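Local atomic coordinates of bifunctional endo-1,4-beta-xylanase A (Neocallimastix patriciarum, PDB entry 2VG9), a protein that probably hydrolyses internal beta-1,4-xylosidic linkages in xylan, as a family 11 endo-xylanase with a beta jelly-roll fold. Residues Leu54-Leu59 and Cys94-Phe99; Tyr112-Asp117 and Ser175-Glu180. All coordinates share one frame; numbering follows the deposited sequence.

Overall arrangement
The two contacts lie in one beta jelly roll, both on its large mixed sheet, with centres about 12 Å apart, and come in series along the chain: 54-59 and 94-99 belong to contact 1, 112-117 and 175-180 to contact 2. Strands 89-100 and 110-115 join them as antiparallel neighbours, with probable hydrogen bonds from Val95 N to Ile114 O (2.8 Å) and from Tyr112 N to Gly97 O (2.9 Å). Tyr96 and the pair Tyr112 and Ile114 leave this sheet on opposite faces. Contact 1 is therefore a cation-pi stack on one face, probably that of the substrate cleft as in other family 11 xylanases, while contact 2 packs the fold's single helix, 174-182, against the other.

Contact 1: Leu54-Leu59 and Cys94-Phe99; sequences LARRGL and CVYGWF
A cation-pi stack between Arg56 and Tyr96 bridges two strands of the large sheet that are not direct neighbours. The guanidinium lies flat over the phenol with the planes 13° apart, its CZ 3.8 Å from the ring centroid. It is shifted toward one rim, and Arg56 CZ comes closest to Tyr96 CE2, at 3.3 Å. Arg56 reaches this position because its chain bends at CG-CD (chi3 77°), which turns the planar end against the ring; a long, flat cation suits the span. Leu54 CD1 covers the other guanidinium face, 3.7 Å above its plane, leaving the N-H groups directed outward at the edge. Strand 190-200 runs between 52-60 and 89-100 in the curved jelly-roll sheet, whose concave face probably lines the xylan cleft as in relatives, and its Asn197 OD1 accepts a hydrogen bond from Arg56 NE. Glu22 of strand 19-26 forms a salt bridge with Arg56 NH1 and probably offsets much of the buried positive charge. Two waters in the guanidinium plane link the partners: water 1 accepts from Arg56 NH2 at 2.6 Å and donates only weakly to Tyr96 OH, while water 2 lies 3.3 Å from Arg56 NH1 and donates to the same hydroxyl. A tyrosine supplies both a face for the cation and this polar tip, also hydrogen-bonded to Glu111. Trp98 NE1 donates to Tyr96 OH over 3.0 Å, along a bent path (130°) tilted out of the indole plane.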
ATOM      1  N   LEU A  54      -3.768  -1.453  -9.637  1.00 13.14           N
ATOM      2  CA  LEU A  54      -2.773  -1.139  -8.610  1.00 13.23           C
ATOM      3  C   LEU A  54      -1.389  -1.016  -9.233  1.00 13.24           C
ATOM      4  O   LEU A  54      -1.086  -1.710 -10.212  1.00 12.01           O
ATOM      5  CB  LEU A  54      -2.789  -2.201  -7.498  1.00 13.68           C
ATOM      6  CG  LEU A  54      -2.331  -3.626  -7.808  1.00 11.38           C
ATOM      7  CD1 LEU A  54      -0.796  -3.831  -7.626  1.00 12.95           C
ATOM      8  CD2 LEU A  54      -3.136  -4.644  -6.942  1.00 12.72           C
ATOM      9  N   ALA A  55      -0.569  -0.121  -8.669  1.00 12.55           N
ATOM     10  CA  ALA A  55       0.877  -0.023  -8.997  1.00 12.00           C
ATOM     11  C   ALA A  55       1.670   0.295  -7.731  1.00 11.18           C
ATOM     12  O   ALA A  55       1.371   1.262  -7.001  1.00 11.68           O
ATOM     13  CB  ALA A  55       1.155   1.037 -10.089  1.00 10.65           C
ATOM     14  N   ARG A  56       2.688  -0.498  -7.472  1.00  9.64           N
ATOM     15  CA  ARG A  56       3.421  -0.364  -6.219  1.00  9.96           C
ATOM     16  C   ARG A  56       4.858  -0.814  -6.353  1.00  9.08           C
ATOM     17  O   ARG A  56       5.179  -1.719  -7.136  1.00  9.25           O
ATOM     18  CB  ARG A  56       2.741  -1.167  -5.127  1.00  9.52           C
ATOM     19  CG  ARG A  56       2.550  -2.599  -5.464  1.00 12.34           C
ATOM     20  CD  ARG A  56       2.037  -3.420  -4.265  1.00 17.70           C
ATOM     21  NE  ARG A  56       0.614  -3.207  -4.025  1.00 19.65           N
ATOM     22  CZ  ARG A  56      -0.318  -4.151  -4.000  1.00 15.77           C
ATOM     23  NH1 ARG A  56      -0.020  -5.432  -4.203  1.00 16.79           N
ATOM     24  NH2 ARG A  56      -1.562  -3.796  -3.769  1.00 14.27           N
ATOM     25  N   ARG A  57       5.708  -0.176  -5.570  1.00  9.95           N
ATOM     26  CA  ARG A  57       7.135  -0.503  -5.478  1.00 10.02           C
ATOM     27  C   ARG A  57       7.567  -0.458  -4.029  1.00 11.06           C
ATOM     28  O   ARG A  57       7.136   0.432  -3.269  1.00 11.29           O
ATOM     29  CB  ARG A  57       7.961   0.511  -6.274  1.00  9.57           C
ATOM     30  CG  ARG A  57       7.790   0.342  -7.809  1.00  8.98           C
ATOM     31  CD  ARG A  57       9.009   0.823  -8.515  1.00  8.07           C
ATOM     32  NE  ARG A  57      10.081  -0.164  -8.426  1.00 11.45           N
ATOM     33  CZ  ARG A  57      11.290  -0.007  -8.959  1.00 10.00           C
ATOM     34  NH1 ARG A  57      11.595   1.118  -9.612  1.00  7.41           N
ATOM     35  NH2 ARG A  57      12.195  -0.977  -8.840  1.00 13.51           N
ATOM     36  N   GLY A  58       8.432  -1.387  -3.622  1.00 11.55           N
ATOM     37  CA  GLY A  58       8.828  -1.417  -2.203  1.00 11.34           C
ATOM     38  C   GLY A  58      10.003  -2.306  -1.879  1.00 12.50           C
ATOM     39  O   GLY A  58      10.655  -2.846  -2.767  1.00 10.85           O
ATOM     40  N   LEU A  59      10.237  -2.474  -0.578  1.00 12.63           N
ATOM     41  CA  LEU A  59      11.385  -3.191  -0.074  1.00 14.40           C
ATOM     42  C   LEU A  59      10.837  -4.471   0.532  1.00 14.85           C
ATOM     43  O   LEU A  59       9.980  -4.399   1.421  1.00 14.50           O
ATOM     44  CB  LEU A  59      12.140  -2.345   0.988  1.00 13.69           C
ATOM     45  CG  LEU A  59      13.459  -2.954   1.483  1.00 15.57           C
ATOM     46  CD1 LEU A  59      14.406  -3.199   0.301  1.00 17.36           C
ATOM     47  CD2 LEU A  59      14.133  -2.027   2.514  1.00 16.26           C
ATOM     48  N   CYS A  94      -0.733   5.199  -0.704  1.00  9.32           N
ATOM     49  CA  CYS A  94      -0.493   4.669   0.628  1.00  8.86           C
ATOM     50  C   CYS A  94       0.785   3.852   0.750  1.00  8.62           C
ATOM     51  O   CYS A  94       1.275   3.297  -0.227  1.00  8.89           O
ATOM     52  CB  CYS A  94      -1.703   3.819   1.085  1.00  8.45           C
ATOM     53  SG  CYS A  94      -2.014   2.354   0.066  1.00 10.44           S
ATOM     54  N   VAL A  95       1.315   3.760   1.962  1.00  8.46           N
ATOM     55  CA  VAL A  95       2.311   2.727   2.271  1.00  8.66           C
ATOM     56  C   VAL A  95       1.511   1.440   2.381  1.00  8.97           C
ATOM     57  O   VAL A  95       0.353   1.450   2.868  1.00  9.13           O
ATOM     58  CB  VAL A  95       3.026   2.952   3.622  1.00  9.45           C
ATOM     59  CG1 VAL A  95       4.143   1.931   3.870  1.00  6.58           C
ATOM     60  CG2 VAL A  95       3.554   4.376   3.767  1.00  9.45           C
ATOM     61  N   TYR A  96       2.112   0.333   1.933  1.00  8.40           N
ATOM     62  CA  TYR A  96       1.396  -0.927   1.812  1.00  9.12           C
ATOM     63  C   TYR A  96       2.284  -2.151   2.092  1.00  9.14           C
ATOM     64  O   TYR A  96       3.468  -2.119   1.813  1.00  8.22           O
ATOM     65  CB  TYR A  96       0.848  -1.028   0.392  1.00  8.47           C
ATOM     66  CG  TYR A  96       0.187  -2.344   0.065  1.00  9.14           C
ATOM     67  CD1 TYR A  96      -1.188  -2.534   0.278  1.00  9.36           C
ATOM     68  CD2 TYR A  96       0.917  -3.385  -0.484  1.00 11.57           C
ATOM     69  CE1 TYR A  96      -1.802  -3.735  -0.041  1.00 11.09           C
ATOM     70  CE2 TYR A  96       0.315  -4.618  -0.794  1.00 11.25           C
ATOM     71  CZ  TYR A  96      -1.035  -4.789  -0.570  1.00 11.86           C
ATOM     72  OH  TYR A  96      -1.633  -6.008  -0.895  1.00 11.11           O
ATOM     73  N   GLY A  97       1.700  -3.218   2.635  1.00  8.09           N
ATOM     74  CA  GLY A  97       2.449  -4.457   2.783  1.00  8.94           C
ATOM     75  C   GLY A  97       1.631  -5.487   3.534  1.00  9.20           C
ATOM     76  O   GLY A  97       0.410  -5.310   3.712  1.00  8.60           O
ATOM     77  N   TRP A  98       2.298  -6.577   3.938  1.00  9.94           N
ATOM     78  CA  TRP A  98       1.651  -7.635   4.758  1.00 10.32           C
ATOM     79  C   TRP A  98       2.457  -8.004   5.993  1.00 11.06           C
ATOM     80  O   TRP A  98       3.696  -7.858   6.003  1.00 11.21           O
ATOM     81  CB  TRP A  98       1.430  -8.909   3.919  1.00 10.86           C
ATOM     82  CG  TRP A  98       0.473  -8.747   2.749  1.00 10.87           C
ATOM     83  CD1 TRP A  98       0.712  -8.086   1.576  1.00 10.88           C
ATOM     84  CD2 TRP A  98      -0.849  -9.284   2.645  1.00  9.85           C
ATOM     85  NE1 TRP A  98      -0.379  -8.175   0.756  1.00 11.55           N
ATOM     86  CE2 TRP A  98      -1.358  -8.894   1.389  1.00 11.86           C
ATOM     87  CE3 TRP A  98      -1.653 -10.055   3.490  1.00  8.57           C
ATOM     88  CZ2 TRP A  98      -2.656  -9.246   0.954  1.00 11.22           C
ATOM     89  CZ3 TRP A  98      -2.912 -10.392   3.078  1.00 12.31           C
ATOM     90  CH2 TRP A  98      -3.412  -9.992   1.802  1.00 11.59           C
ATOM     91  N   PHE A  99       1.767  -8.482   7.040  1.00 12.40           N
ATOM     92  CA  PHE A  99       2.414  -9.257   8.113  1.00 12.73           C
ATOM     93  C   PHE A  99       2.037 -10.724   7.883  1.00 14.06           C
ATOM     94  O   PHE A  99       0.848 -11.095   7.922  1.00 13.15           O
ATOM     95  CB  PHE A  99       1.997  -8.845   9.546  1.00 12.53           C
ATOM     96  CG  PHE A  99       2.103  -7.361   9.844  1.00 12.51           C
ATOM     97  CD1 PHE A  99       3.116  -6.564   9.270  1.00 10.38           C
ATOM     98  CD2 PHE A  99       1.186  -6.754  10.721  1.00 12.28           C
ATOM     99  CE1 PHE A  99       3.203  -5.191   9.557  1.00 13.11           C
ATOM    100  CE2 PHE A  99       1.283  -5.391  11.011  1.00 12.46           C
ATOM    101  CZ  PHE A  99       2.303  -4.602  10.418  1.00 10.57           C
TER
HETATM  102  O   HOH W   1      -3.757  -5.021  -3.326  1.00 28.51           O
HETATM  103  O   HOH W   2      -2.846  -7.009  -3.750  1.00 35.48           O

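Contact 2: Tyr112-Asp117 and Ser175-Glu180; sequences YYIIED and SDHFKE
Ile114 lays its branched end on the face of the His177 imidazole, while Phe178, next along the helix, turns its ring edge to the face of Tyr112. In the first pair Ile114 CG2 makes a CH-pi contact 3.8 Å from the imidazole centroid, 20° off the normal, and Ile114 CD1 reaches His177 CG at 3.6 Å. A beta-branched residue suits the strand and offers both arms to one flat ring. The second pair is T-shaped, with planes at 75°: Phe178 CZ comes 3.8 Å from Tyr112 CZ, off-centre on the phenol. Tyr112 holds CG between its backbone N and carbonyl carbon (chi1 72°), which swings the ring toward the helix. Around this shell, Phe99 packs against both rings of the T-shaped pair, Tyr112 OH is hydrogen-bonded to Glu193 O, Tyr137 meets the imidazole edge-to-face, and His177 ND1 makes a weak hydrogen bond to Thr173 O. An alanine in place of His177 would probably open a gap over Ile114 and take from Tyr137 the imidazole it meets edge-to-face. The jelly roll's lone helix is thus seated on strand 110-115 through dispersion and ring electrostatics, and an attachment of this kind is likely to depend on close fit and ring orientation.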
ATOM      1  N   TYR A 112      -1.769  -4.290   5.395  1.00  9.41           N
ATOM      2  CA  TYR A 112      -1.793  -3.000   6.094  1.00  9.33           C
ATOM      3  C   TYR A 112      -1.652  -1.829   5.091  1.00  9.04           C
ATOM      4  O   TYR A 112      -1.080  -1.987   3.992  1.00  7.78           O
ATOM      5  CB  TYR A 112      -0.712  -2.955   7.197  1.00  7.97           C
ATOM      6  CG  TYR A 112       0.719  -2.846   6.674  1.00  8.21           C
ATOM      7  CD1 TYR A 112       1.216  -1.605   6.221  1.00  8.15           C
ATOM      8  CD2 TYR A 112       1.572  -3.967   6.627  1.00  6.87           C
ATOM      9  CE1 TYR A 112       2.515  -1.464   5.730  1.00  7.08           C
ATOM     10  CE2 TYR A 112       2.942  -3.840   6.151  1.00  6.93           C
ATOM     11  CZ  TYR A 112       3.377  -2.571   5.699  1.00  9.32           C
ATOM     12  OH  TYR A 112       4.649  -2.345   5.225  1.00  6.34           O
ATOM     13  N   TYR A 113      -2.232  -0.689   5.463  1.00  9.62           N
ATOM     14  CA  TYR A 113      -2.286   0.514   4.645  1.00  9.86           C
ATOM     15  C   TYR A 113      -1.973   1.712   5.531  1.00 10.04           C
ATOM     16  O   TYR A 113      -2.585   1.908   6.596  1.00 10.21           O
ATOM     17  CB  TYR A 113      -3.686   0.732   4.076  1.00 11.44           C
ATOM     18  CG  TYR A 113      -4.186  -0.365   3.202  1.00 11.95           C
ATOM     19  CD1 TYR A 113      -4.126  -0.271   1.812  1.00 12.15           C
ATOM     20  CD2 TYR A 113      -4.770  -1.494   3.768  1.00 13.78           C
ATOM     21  CE1 TYR A 113      -4.598  -1.316   1.008  1.00 12.23           C
ATOM     22  CE2 TYR A 113      -5.228  -2.521   2.997  1.00 14.23           C
ATOM     23  CZ  TYR A 113      -5.149  -2.431   1.628  1.00 12.42           C
ATOM     24  OH  TYR A 113      -5.648  -3.493   0.910  1.00 15.30           O
ATOM     25  N   ILE A 114      -1.026   2.528   5.099  1.00  8.91           N
ATOM     26  CA  ILE A 114      -0.854   3.815   5.743  1.00  9.42           C
ATOM     27  C   ILE A 114      -1.202   4.830   4.665  1.00 10.61           C
ATOM     28  O   ILE A 114      -0.394   5.096   3.761  1.00  8.69           O
ATOM     29  CB  ILE A 114       0.585   4.028   6.283  1.00  9.66           C
ATOM     30  CG1 ILE A 114       0.920   2.956   7.344  1.00  8.77           C
ATOM     31  CG2 ILE A 114       0.736   5.425   6.896  1.00  7.41           C
ATOM     32  CD1 ILE A 114       2.409   2.848   7.600  1.00 11.17           C
ATOM     33  N   ILE A 115      -2.428   5.360   4.742  1.00 10.43           N
ATOM     34  CA  ILE A 115      -2.968   6.108   3.606  1.00  9.58           C
ATOM     35  C   ILE A 115      -2.691   7.583   3.764  1.00  9.87           C
ATOM     36  O   ILE A 115      -3.210   8.229   4.678  1.00  8.76           O
ATOM     37  CB  ILE A 115      -4.481   5.843   3.393  1.00 10.32           C
ATOM     38  CG1 ILE A 115      -4.757   4.332   3.349  1.00 10.02           C
ATOM     39  CG2 ILE A 115      -4.996   6.578   2.153  1.00  8.04           C
ATOM     40  CD1 ILE A 115      -6.236   3.948   3.139  1.00 10.64           C
ATOM     41  N   GLU A 116      -1.881   8.095   2.834  1.00  8.46           N
ATOM     42  CA  GLU A 116      -1.416   9.481   2.813  1.00  8.53           C
ATOM     43  C   GLU A 116      -2.338  10.427   2.054  1.00  7.56           C
ATOM     44  O   GLU A 116      -2.447  11.610   2.391  1.00  7.78           O
ATOM     45  CB  GLU A 116      -0.012   9.522   2.192  1.00  7.99           C
ATOM     46  CG  GLU A 116       0.993   8.767   3.020  1.00  8.93           C
ATOM     47  CD  GLU A 116       1.357   9.550   4.303  1.00 11.47           C
ATOM     48  OE1 GLU A 116       2.166  10.513   4.214  1.00 11.32           O
ATOM     49  OE2 GLU A 116       0.822   9.209   5.383  1.00  9.41           O
ATOM     50  N   ASP A 117      -2.997   9.902   1.034  1.00  7.59           N
ATOM     51  CA  ASP A 117      -3.878  10.685   0.182  1.00  9.15           C
ATOM     52  C   ASP A 117      -4.831   9.688  -0.480  1.00  9.35           C
ATOM     53  O   ASP A 117      -4.523   8.468  -0.588  1.00 10.35           O
ATOM     54  CB  ASP A 117      -3.065  11.471  -0.871  1.00  8.46           C
ATOM     55  CG  ASP A 117      -3.829  12.679  -1.462  1.00  9.32           C
ATOM     56  OD1 ASP A 117      -5.006  12.901  -1.161  1.00 11.52           O
ATOM     57  OD2 ASP A 117      -3.237  13.415  -2.264  1.00 12.11           O
ATOM     58  N   SER A 175       7.702   2.297  11.280  1.00 10.05           N
ATOM     59  CA  SER A 175       7.783   1.527  12.533  1.00 10.19           C
ATOM     60  C   SER A 175       6.902   2.098  13.661  1.00  9.81           C
ATOM     61  O   SER A 175       6.503   1.353  14.551  1.00  9.86           O
ATOM     62  CB  SER A 175       9.258   1.415  13.001  1.00 10.27           C
ATOM     63  OG  SER A 175       9.950   2.661  12.893  1.00  9.69           O
ATOM     64  N   ASP A 176       6.614   3.408  13.635  1.00 10.46           N
ATOM     65  CA  ASP A 176       5.733   4.065  14.630  1.00 10.88           C
ATOM     66  C   ASP A 176       4.239   3.674  14.431  1.00 11.05           C
ATOM     67  O   ASP A 176       3.507   3.514  15.398  1.00 12.01           O
ATOM     68  CB  ASP A 176       5.881   5.597  14.579  1.00 11.27           C
ATOM     69  CG  ASP A 176       7.046   6.114  15.394  1.00 12.55           C
ATOM     70  OD1 ASP A 176       7.814   5.281  15.943  1.00 12.96           O
ATOM     71  OD2 ASP A 176       7.189   7.367  15.464  1.00 11.15           O
ATOM     72  N   HIS A 177       3.810   3.519  13.173  1.00 10.62           N
ATOM     73  CA  HIS A 177       2.495   2.978  12.835  1.00  9.20           C
ATOM     74  C   HIS A 177       2.391   1.555  13.337  1.00  9.37           C
ATOM     75  O   HIS A 177       1.402   1.210  13.979  1.00  7.34           O
ATOM     76  CB  HIS A 177       2.231   3.054  11.329  1.00  8.64           C
ATOM     77  CG  HIS A 177       1.999   4.456  10.843  1.00 11.53           C
ATOM     78  ND1 HIS A 177       3.028   5.299  10.462  1.00 13.21           N
ATOM     79  CD2 HIS A 177       0.865   5.181  10.733  1.00  5.59           C
ATOM     80  CE1 HIS A 177       2.529   6.473  10.109  1.00  7.79           C
ATOM     81  NE2 HIS A 177       1.224   6.428  10.275  1.00  9.38           N
ATOM     82  N   PHE A 178       3.419   0.733  13.094  1.00  9.12           N
ATOM     83  CA  PHE A 178       3.376  -0.667  13.606  1.00  9.89           C
ATOM     84  C   PHE A 178       3.227  -0.673  15.135  1.00 10.95           C
ATOM     85  O   PHE A 178       2.460  -1.484  15.678  1.00 12.26           O
ATOM     86  CB  PHE A 178       4.613  -1.494  13.198  1.00  9.83           C
ATOM     87  CG  PHE A 178       4.821  -1.639  11.693  1.00  9.63           C
ATOM     88  CD1 PHE A 178       3.808  -1.304  10.783  1.00  9.44           C
ATOM     89  CD2 PHE A 178       6.033  -2.156  11.198  1.00  9.89           C
ATOM     90  CE1 PHE A 178       4.010  -1.447   9.380  1.00  9.61           C
ATOM     91  CE2 PHE A 178       6.239  -2.315   9.824  1.00  6.79           C
ATOM     92  CZ  PHE A 178       5.216  -1.986   8.919  1.00  8.98           C
ATOM     93  N   LYS A 179       3.959   0.207  15.818  1.00 11.53           N
ATOM     94  CA  LYS A 179       3.929   0.302  17.302  1.00 13.44           C
ATOM     95  C   LYS A 179       2.547   0.694  17.809  1.00 12.64           C
ATOM     96  O   LYS A 179       2.026   0.079  18.749  1.00 13.17           O
ATOM     97  CB  LYS A 179       4.933   1.333  17.825  1.00 12.86           C
ATOM     98  CG  LYS A 179       6.364   0.837  17.962  1.00 16.59           C
ATOM     99  CD  LYS A 179       7.277   1.991  18.467  1.00 16.90           C
ATOM    100  CE  LYS A 179       8.671   1.935  17.807  1.00 23.79           C
ATOM    101  NZ  LYS A 179       9.770   2.492  18.693  1.00 27.22           N
ATOM    102  N   GLU A 180       1.955   1.704  17.169  1.00 12.35           N
ATOM    103  CA  GLU A 180       0.575   2.116  17.454  1.00 12.58           C
ATOM    104  C   GLU A 180      -0.430   1.010  17.280  1.00 12.97           C
ATOM    105  O   GLU A 180      -1.338   0.890  18.116  1.00 13.50           O
ATOM    106  CB  GLU A 180       0.154   3.361  16.648  1.00 12.38           C
ATOM    107  CG  GLU A 180       0.850   4.660  17.123  1.00 15.43           C
ATOM    108  CD  GLU A 180       0.378   5.178  18.501  1.00 21.15           C
ATOM    109  OE1 GLU A 180      -0.562   4.629  19.104  1.00 20.60           O
ATOM    110  OE2 GLU A 180       0.955   6.164  18.992  1.00 26.19           O
TER